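Local coordinates for L-Ala-D/L-Glu Epimerase (Escherichia coli, PDB 1JPD), which belongs to the enolase superfamily, joining a mandelate racemase/muconate lactonizing enzyme-type N-terminal domain to a C-terminal domain related to the TIM barrel, at residues I249-L261 with C278-L292. Numbering follows the deposited sequence.
Sequences IKLDKTGGLTEAL and CMLCTSRAISAALPL
The extended side chain of Lys-250 lies over one face of the Cys-278 backbone, while the Cys-278 thiol turns to the other face. Lys-250 CG sits 3.7 Å from Cys-278 N, and NZ ends above the carbonyl plane, where it gives Cys-278 O a weak hydrogen bond of 3.4 Å. Met-279 bends at chi2 (-74°), bringing its CE to 4.0 Å from Lys-250 CD and next to the aliphatic part of Lys-253. Asp-252 OD1 is hydrogen-bonded to Asn-92 ND2.

A second flat group is the Ala-288 carbonyl. Leu-251 CD1 lies over one face of it at the oxygen, while both methyls of Leu-257 come up beyond the oxygen near the carbonyl plane, CD2 at 3.6 Å from Ala-288 O. That same CD2 meets the proline ring at its CG corner, crossing Pro-291 at about a right angle, and Leu-251 CD1 goes on to Ala-289 CB at 4.0 Å. Leu-292 divides its two methyls: CD1 reaches Ala-260 CB at 3.6 Å and also touches Ile-249 and Leu-251, while CD2 packs on Leu-261 CD2.

The contact thus joins the end of strand 246-249 and the turns after it to the segment following the adjacent parallel strand 273-276; Ile-249 has backbone bonds to Met-275 and Gly-277. Helix 257-269 adds Ala-264 against Leu-292, and helix 89-104 of the N-terminal region packs on Leu-251 and Leu-257.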
ATOM      1  N   ILE A 249      -3.074  -4.125   2.821  1.00 37.67           N
ATOM      2  CA  ILE A 249      -3.554  -4.229   1.442  1.00 37.97           C
ATOM      3  C   ILE A 249      -2.877  -3.226   0.509  1.00 37.52           C
ATOM      4  O   ILE A 249      -2.841  -2.029   0.794  1.00 39.42           O
ATOM      5  CB  ILE A 249      -5.086  -3.981   1.360  1.00 36.27           C
ATOM      6  CG1 ILE A 249      -5.831  -5.029   2.187  1.00 37.86           C
ATOM      7  CG2 ILE A 249      -5.547  -4.023  -0.098  1.00 37.55           C
ATOM      8  CD1 ILE A 249      -7.317  -4.734   2.354  1.00 39.02           C
ATOM      9  N   LYS A 250      -2.343  -3.726  -0.603  1.00 36.77           N
ATOM     10  CA  LYS A 250      -1.697  -2.890  -1.618  1.00 37.05           C
ATOM     11  C   LYS A 250      -2.186  -3.361  -2.972  1.00 39.02           C
ATOM     12  O   LYS A 250      -2.136  -4.561  -3.274  1.00 37.37           O
ATOM     13  CB  LYS A 250      -0.181  -3.014  -1.558  1.00 36.82           C
ATOM     14  CG  LYS A 250       0.428  -2.367  -0.349  1.00 36.43           C
ATOM     15  CD  LYS A 250       1.938  -2.407  -0.412  1.00 38.06           C
ATOM     16  CE  LYS A 250       2.523  -1.814   0.841  1.00 35.07           C
ATOM     17  NZ  LYS A 250       4.000  -1.757   0.791  1.00 41.55           N
ATOM     18  N   LEU A 251      -2.656  -2.423  -3.788  1.00 38.67           N
ATOM     19  CA  LEU A 251      -3.184  -2.769  -5.106  1.00 42.27           C
ATOM     20  C   LEU A 251      -2.209  -3.520  -6.013  1.00 39.65           C
ATOM     21  O   LEU A 251      -2.630  -4.377  -6.786  1.00 44.36           O
ATOM     22  CB  LEU A 251      -3.700  -1.517  -5.818  1.00 45.47           C
ATOM     23  CG  LEU A 251      -4.775  -0.730  -5.068  1.00 45.33           C
ATOM     24  CD1 LEU A 251      -5.440   0.227  -6.044  1.00 45.96           C
ATOM     25  CD2 LEU A 251      -5.799  -1.668  -4.459  1.00 40.52           C
ATOM     26  N   ASP A 252      -0.917  -3.212  -5.925  1.00 32.82           N
ATOM     27  CA  ASP A 252       0.071  -3.910  -6.741  1.00 34.35           C
ATOM     28  C   ASP A 252       0.173  -5.387  -6.342  1.00 37.46           C
ATOM     29  O   ASP A 252       0.525  -6.230  -7.166  1.00 42.77           O
ATOM     30  CB  ASP A 252       1.456  -3.255  -6.615  1.00 36.06           C
ATOM     31  CG  ASP A 252       1.526  -1.883  -7.272  1.00 40.94           C
ATOM     32  OD1 ASP A 252       1.234  -1.783  -8.484  1.00 40.28           O
ATOM     33  OD2 ASP A 252       1.883  -0.904  -6.580  1.00 42.75           O
ATOM     34  N   LYS A 253      -0.127  -5.702  -5.083  1.00 38.12           N
ATOM     35  CA  LYS A 253      -0.067  -7.086  -4.620  1.00 38.53           C
ATOM     36  C   LYS A 253      -1.398  -7.813  -4.861  1.00 39.65           C
ATOM     37  O   LYS A 253      -1.404  -8.999  -5.184  1.00 43.03           O
ATOM     38  CB  LYS A 253       0.296  -7.151  -3.127  1.00 31.22           C
ATOM     39  CG  LYS A 253       1.676  -6.605  -2.765  1.00 35.16           C
ATOM     40  CD  LYS A 253       1.977  -6.771  -1.268  1.00 27.83           C
ATOM     41  CE  LYS A 253       0.974  -5.993  -0.409  1.00 35.17           C
ATOM     42  NZ  LYS A 253       1.171  -6.191   1.070  1.00 33.36           N
ATOM     43  N   THR A 254      -2.519  -7.113  -4.697  1.00 36.56           N
ATOM     44  CA  THR A 254      -3.837  -7.726  -4.913  1.00 37.02           C
ATOM     45  C   THR A 254      -4.137  -7.783  -6.405  1.00 37.41           C
ATOM     46  O   THR A 254      -5.030  -8.502  -6.845  1.00 38.66           O
ATOM     47  CB  THR A 254      -4.991  -6.914  -4.271  1.00 33.67           C
ATOM     48  OG1 THR A 254      -5.028  -5.605  -4.857  1.00 34.41           O
ATOM     49  CG2 THR A 254      -4.819  -6.805  -2.763  1.00 29.15           C
ATOM     50  N   GLY A 255      -3.398  -6.995  -7.175  1.00 38.52           N
ATOM     51  CA  GLY A 255      -3.606  -6.969  -8.607  1.00 38.75           C
ATOM     52  C   GLY A 255      -4.826  -6.167  -9.019  1.00 39.12           C
ATOM     53  O   GLY A 255      -5.574  -6.588  -9.900  1.00 44.33           O
ATOM     54  N   GLY A 256      -5.033  -5.014  -8.388  1.00 38.03           N
ATOM     55  CA  GLY A 256      -6.172  -4.182  -8.730  1.00 40.91           C
ATOM     56  C   GLY A 256      -7.149  -3.906  -7.598  1.00 43.09           C
ATOM     57  O   GLY A 256      -7.175  -4.600  -6.577  1.00 40.54           O
ATOM     58  N   LEU A 257      -7.969  -2.880  -7.790  1.00 43.96           N
ATOM     59  CA  LEU A 257      -8.955  -2.482  -6.799  1.00 43.87           C
ATOM     60  C   LEU A 257     -10.002  -3.567  -6.586  1.00 44.63           C
ATOM     61  O   LEU A 257     -10.461  -3.784  -5.467  1.00 46.12           O
ATOM     62  CB  LEU A 257      -9.627  -1.176  -7.237  1.00 43.72           C
ATOM     63  CG  LEU A 257     -10.731  -0.538  -6.384  1.00 45.18           C
ATOM     64  CD1 LEU A 257     -10.236  -0.267  -4.973  1.00 42.73           C
ATOM     65  CD2 LEU A 257     -11.166   0.767  -7.046  1.00 42.88           C
ATOM     66  N   THR A 258     -10.370  -4.269  -7.651  1.00 46.13           N
ATOM     67  CA  THR A 258     -11.380  -5.310  -7.520  1.00 47.69           C
ATOM     68  C   THR A 258     -11.020  -6.361  -6.469  1.00 46.87           C
ATOM     69  O   THR A 258     -11.847  -6.707  -5.626  1.00 47.04           O
ATOM     70  CB  THR A 258     -11.633  -6.009  -8.859  1.00 50.83           C
ATOM     71  OG1 THR A 258     -11.969  -5.029  -9.852  1.00 51.04           O
ATOM     72  CG2 THR A 258     -12.780  -6.999  -8.721  1.00 45.65           C
ATOM     73  N   GLU A 259      -9.791  -6.870  -6.515  1.00 45.54           N
ATOM     74  CA  GLU A 259      -9.363  -7.874  -5.548  1.00 43.71           C
ATOM     75  C   GLU A 259      -9.157  -7.220  -4.187  1.00 42.72           C
ATOM     76  O   GLU A 259      -9.472  -7.811  -3.156  1.00 43.72           O
ATOM     77  CB  GLU A 259      -8.071  -8.550  -6.006  1.00 41.65           C
ATOM     78  CG  GLU A 259      -7.580  -9.669  -5.094  1.00 45.77           C
ATOM     79  CD  GLU A 259      -8.565 -10.827  -4.984  1.00 50.57           C
ATOM     80  OE1 GLU A 259      -9.370 -11.005  -5.920  1.00 49.78           O
ATOM     81  OE2 GLU A 259      -8.523 -11.567  -3.972  1.00 49.67           O
ATOM     82  N   ALA A 260      -8.637  -5.999  -4.181  1.00 38.62           N
ATOM     83  CA  ALA A 260      -8.419  -5.293  -2.924  1.00 40.92           C
ATOM     84  C   ALA A 260      -9.740  -5.206  -2.158  1.00 43.75           C
ATOM     85  O   ALA A 260      -9.793  -5.527  -0.970  1.00 47.03           O
ATOM     86  CB  ALA A 260      -7.863  -3.893  -3.189  1.00 35.65           C
ATOM     87  N   LEU A 261     -10.804  -4.782  -2.842  1.00 41.40           N
ATOM     88  CA  LEU A 261     -12.126  -4.664  -2.227  1.00 42.52           C
ATOM     89  C   LEU A 261     -12.618  -6.002  -1.679  1.00 43.14           C
ATOM     90  O   LEU A 261     -13.092  -6.084  -0.544  1.00 49.00           O
ATOM     91  CB  LEU A 261     -13.145  -4.116  -3.240  1.00 41.16           C
ATOM     92  CG  LEU A 261     -13.005  -2.627  -3.602  1.00 44.23           C
ATOM     93  CD1 LEU A 261     -13.844  -2.289  -4.819  1.00 34.61           C
ATOM     94  CD2 LEU A 261     -13.409  -1.779  -2.409  1.00 38.32           C
ATOM     95  N   CYS A 278       0.830   1.327  -0.014  1.00 35.04           N
ATOM     96  CA  CYS A 278       1.092   1.732  -1.383  1.00 35.00           C
ATOM     97  C   CYS A 278       2.559   1.489  -1.646  1.00 37.15           C
ATOM     98  O   CYS A 278       3.313   1.186  -0.728  1.00 36.00           O
ATOM     99  CB  CYS A 278       0.809   3.222  -1.562  1.00 31.61           C
ATOM    100  SG  CYS A 278       2.091   4.280  -0.784  1.00 31.70           S
ATOM    101  N   MET A 279       2.955   1.620  -2.905  1.00 41.66           N
ATOM    102  CA  MET A 279       4.356   1.475  -3.309  1.00 39.35           C
ATOM    103  C   MET A 279       4.743   2.903  -3.695  1.00 40.44           C
ATOM    104  O   MET A 279       3.947   3.828  -3.503  1.00 39.44           O
ATOM    105  CB  MET A 279       4.469   0.587  -4.547  1.00 34.60           C
ATOM    106  CG  MET A 279       3.808  -0.751  -4.422  1.00 36.78           C
ATOM    107  SD  MET A 279       4.758  -1.833  -3.375  1.00 40.54           S
ATOM    108  CE  MET A 279       3.963  -3.367  -3.675  1.00 39.28           C
ATOM    109  N   LEU A 280       5.952   3.093  -4.217  1.00 41.18           N
ATOM    110  CA  LEU A 280       6.356   4.418  -4.681  1.00 42.72           C
ATOM    111  C   LEU A 280       5.498   4.597  -5.937  1.00 40.22           C
ATOM    112  O   LEU A 280       5.462   3.717  -6.792  1.00 38.05           O
ATOM    113  CB  LEU A 280       7.847   4.440  -5.032  1.00 43.65           C
ATOM    114  CG  LEU A 280       8.794   4.430  -3.833  1.00 45.69           C
ATOM    115  CD1 LEU A 280      10.230   4.391  -4.309  1.00 46.99           C
ATOM    116  CD2 LEU A 280       8.545   5.666  -2.984  1.00 43.57           C
ATOM    117  N   CYS A 281       4.807   5.725  -6.051  1.00 38.08           N
ATOM    118  CA  CYS A 281       3.918   5.939  -7.187  1.00 41.23           C
ATOM    119  C   CYS A 281       3.521   7.404  -7.344  1.00 37.60           C
ATOM    120  O   CYS A 281       3.947   8.250  -6.565  1.00 41.97           O
ATOM    121  CB  CYS A 281       2.651   5.106  -6.970  1.00 41.64           C
ATOM    122  SG  CYS A 281       1.786   5.545  -5.409  1.00 40.37           S
ATOM    123  N   THR A 282       2.708   7.695  -8.357  1.00 34.21           N
ATOM    124  CA  THR A 282       2.223   9.060  -8.568  1.00 34.47           C
ATOM    125  C   THR A 282       0.829   9.099  -7.954  1.00 36.32           C
ATOM    126  O   THR A 282       0.301   8.055  -7.541  1.00 32.48           O
ATOM    127  CB  THR A 282       2.096   9.430 -10.060  1.00 32.17           C
ATOM    128  OG1 THR A 282       0.951   8.775 -10.618  1.00 34.21           O
ATOM    129  CG2 THR A 282       3.339   9.022 -10.825  1.00 34.94           C
ATOM    130  N   SER A 283       0.228  10.285  -7.902  1.00 35.92           N
ATOM    131  CA  SER A 283      -1.105  10.420  -7.324  1.00 34.29           C
ATOM    132  C   SER A 283      -2.119   9.478  -7.965  1.00 35.42           C
ATOM    133  O   SER A 283      -3.089   9.074  -7.323  1.00 38.18           O
ATOM    134  CB  SER A 283      -1.597  11.860  -7.440  1.00 33.00           C
ATOM    135  OG  SER A 283      -0.825  12.723  -6.626  1.00 34.81           O
ATOM    136  N   ARG A 284      -1.885   9.116  -9.224  1.00 35.09           N
ATOM    137  CA  ARG A 284      -2.794   8.227  -9.935  1.00 34.54           C
ATOM    138  C   ARG A 284      -3.053   6.934  -9.180  1.00 34.07           C
ATOM    139  O   ARG A 284      -4.183   6.460  -9.122  1.00 39.42           O
ATOM    140  CB  ARG A 284      -2.249   7.909 -11.333  1.00 35.62           C
ATOM    141  CG  ARG A 284      -2.459   9.029 -12.360  1.00 33.72           C
ATOM    142  CD  ARG A 284      -1.906   8.647 -13.727  1.00 33.10           C
ATOM    143  NE  ARG A 284      -0.498   8.281 -13.622  1.00 36.68           N
ATOM    144  CZ  ARG A 284       0.425   8.560 -14.534  1.00 34.45           C
ATOM    145  NH1 ARG A 284       0.092   9.209 -15.643  1.00 31.92           N
ATOM    146  NH2 ARG A 284       1.689   8.217 -14.320  1.00 34.98           N
ATOM    147  N   ALA A 285      -2.008   6.369  -8.588  1.00 37.76           N
ATOM    148  CA  ALA A 285      -2.147   5.117  -7.852  1.00 39.20           C
ATOM    149  C   ALA A 285      -2.846   5.291  -6.509  1.00 37.09           C
ATOM    150  O   ALA A 285      -3.578   4.406  -6.073  1.00 34.05           O
ATOM    151  CB  ALA A 285      -0.778   4.462  -7.653  1.00 39.14           C
ATOM    152  N   ILE A 286      -2.623   6.424  -5.849  1.00 36.25           N
ATOM    153  CA  ILE A 286      -3.266   6.660  -4.565  1.00 35.11           C
ATOM    154  C   ILE A 286      -4.766   6.828  -4.804  1.00 39.44           C
ATOM    155  O   ILE A 286      -5.583   6.184  -4.140  1.00 36.79           O
ATOM    156  CB  ILE A 286      -2.697   7.915  -3.870  1.00 34.14           C
ATOM    157  CG1 ILE A 286      -1.181   7.792  -3.733  1.00 35.83           C
ATOM    158  CG2 ILE A 286      -3.294   8.054  -2.483  1.00 35.48           C
ATOM    159  CD1 ILE A 286      -0.737   6.527  -2.989  1.00 36.14           C
ATOM    160  N   SER A 287      -5.122   7.679  -5.768  1.00 39.34           N
ATOM    161  CA  SER A 287      -6.525   7.920  -6.110  1.00 40.59           C
ATOM    162  C   SER A 287      -7.255   6.602  -6.323  1.00 42.32           C
ATOM    163  O   SER A 287      -8.376   6.429  -5.860  1.00 45.51           O
ATOM    164  CB  SER A 287      -6.646   8.751  -7.394  1.00 39.52           C
ATOM    165  OG  SER A 287      -6.063  10.035  -7.248  1.00 42.93           O
ATOM    166  N   ALA A 288      -6.611   5.677  -7.028  1.00 43.36           N
ATOM    167  CA  ALA A 288      -7.209   4.376  -7.311  1.00 42.47           C
ATOM    168  C   ALA A 288      -7.434   3.535  -6.053  1.00 40.09           C
ATOM    169  O   ALA A 288      -8.269   2.633  -6.052  1.00 40.38           O
ATOM    170  CB  ALA A 288      -6.337   3.605  -8.314  1.00 42.33           C
ATOM    171  N   ALA A 289      -6.699   3.837  -4.988  1.00 38.50           N
ATOM    172  CA  ALA A 289      -6.826   3.092  -3.739  1.00 40.28           C
ATOM    173  C   ALA A 289      -7.794   3.713  -2.727  1.00 42.45           C
ATOM    174  O   ALA A 289      -8.334   3.012  -1.867  1.00 44.23           O
ATOM    175  CB  ALA A 289      -5.461   2.932  -3.099  1.00 34.91           C
ATOM    176  N   LEU A 290      -8.023   5.017  -2.839  1.00 41.64           N
ATOM    177  CA  LEU A 290      -8.898   5.725  -1.906  1.00 42.50           C
ATOM    178  C   LEU A 290     -10.203   5.045  -1.487  1.00 41.36           C
ATOM    179  O   LEU A 290     -10.555   5.054  -0.309  1.00 40.64           O
ATOM    180  CB  LEU A 290      -9.186   7.125  -2.439  1.00 38.21           C
ATOM    181  CG  LEU A 290      -7.915   7.974  -2.437  1.00 42.71           C
ATOM    182  CD1 LEU A 290      -8.174   9.306  -3.133  1.00 43.80           C
ATOM    183  CD2 LEU A 290      -7.441   8.180  -1.000  1.00 34.88           C
ATOM    184  N   PRO A 291     -10.930   4.438  -2.433  1.00 43.33           N
ATOM    185  CA  PRO A 291     -12.188   3.775  -2.075  1.00 45.54           C
ATOM    186  C   PRO A 291     -12.102   2.876  -0.838  1.00 47.25           C
ATOM    187  O   PRO A 291     -13.111   2.630  -0.180  1.00 50.48           O
ATOM    188  CB  PRO A 291     -12.527   2.988  -3.338  1.00 43.89           C
ATOM    189  CG  PRO A 291     -12.015   3.878  -4.414  1.00 41.17           C
ATOM    190  CD  PRO A 291     -10.662   4.301  -3.875  1.00 40.65           C
ATOM    191  N   LEU A 292     -10.904   2.393  -0.525  1.00 46.99           N
ATOM    192  CA  LEU A 292     -10.705   1.517   0.631  1.00 52.75           C
ATOM    193  C   LEU A 292     -10.517   2.255   1.961  1.00 51.18           C
ATOM    194  O   LEU A 292     -10.733   1.682   3.026  1.00 55.86           O
ATOM    195  CB  LEU A 292      -9.489   0.606   0.397  1.00 54.97           C
ATOM    196  CG  LEU A 292      -9.574  -0.437  -0.720  1.00 58.29           C
ATOM    197  CD1 LEU A 292      -8.200  -0.991  -1.019  1.00 60.68           C
ATOM    198  CD2 LEU A 292     -10.514  -1.549  -0.305  1.00 59.69           C
TER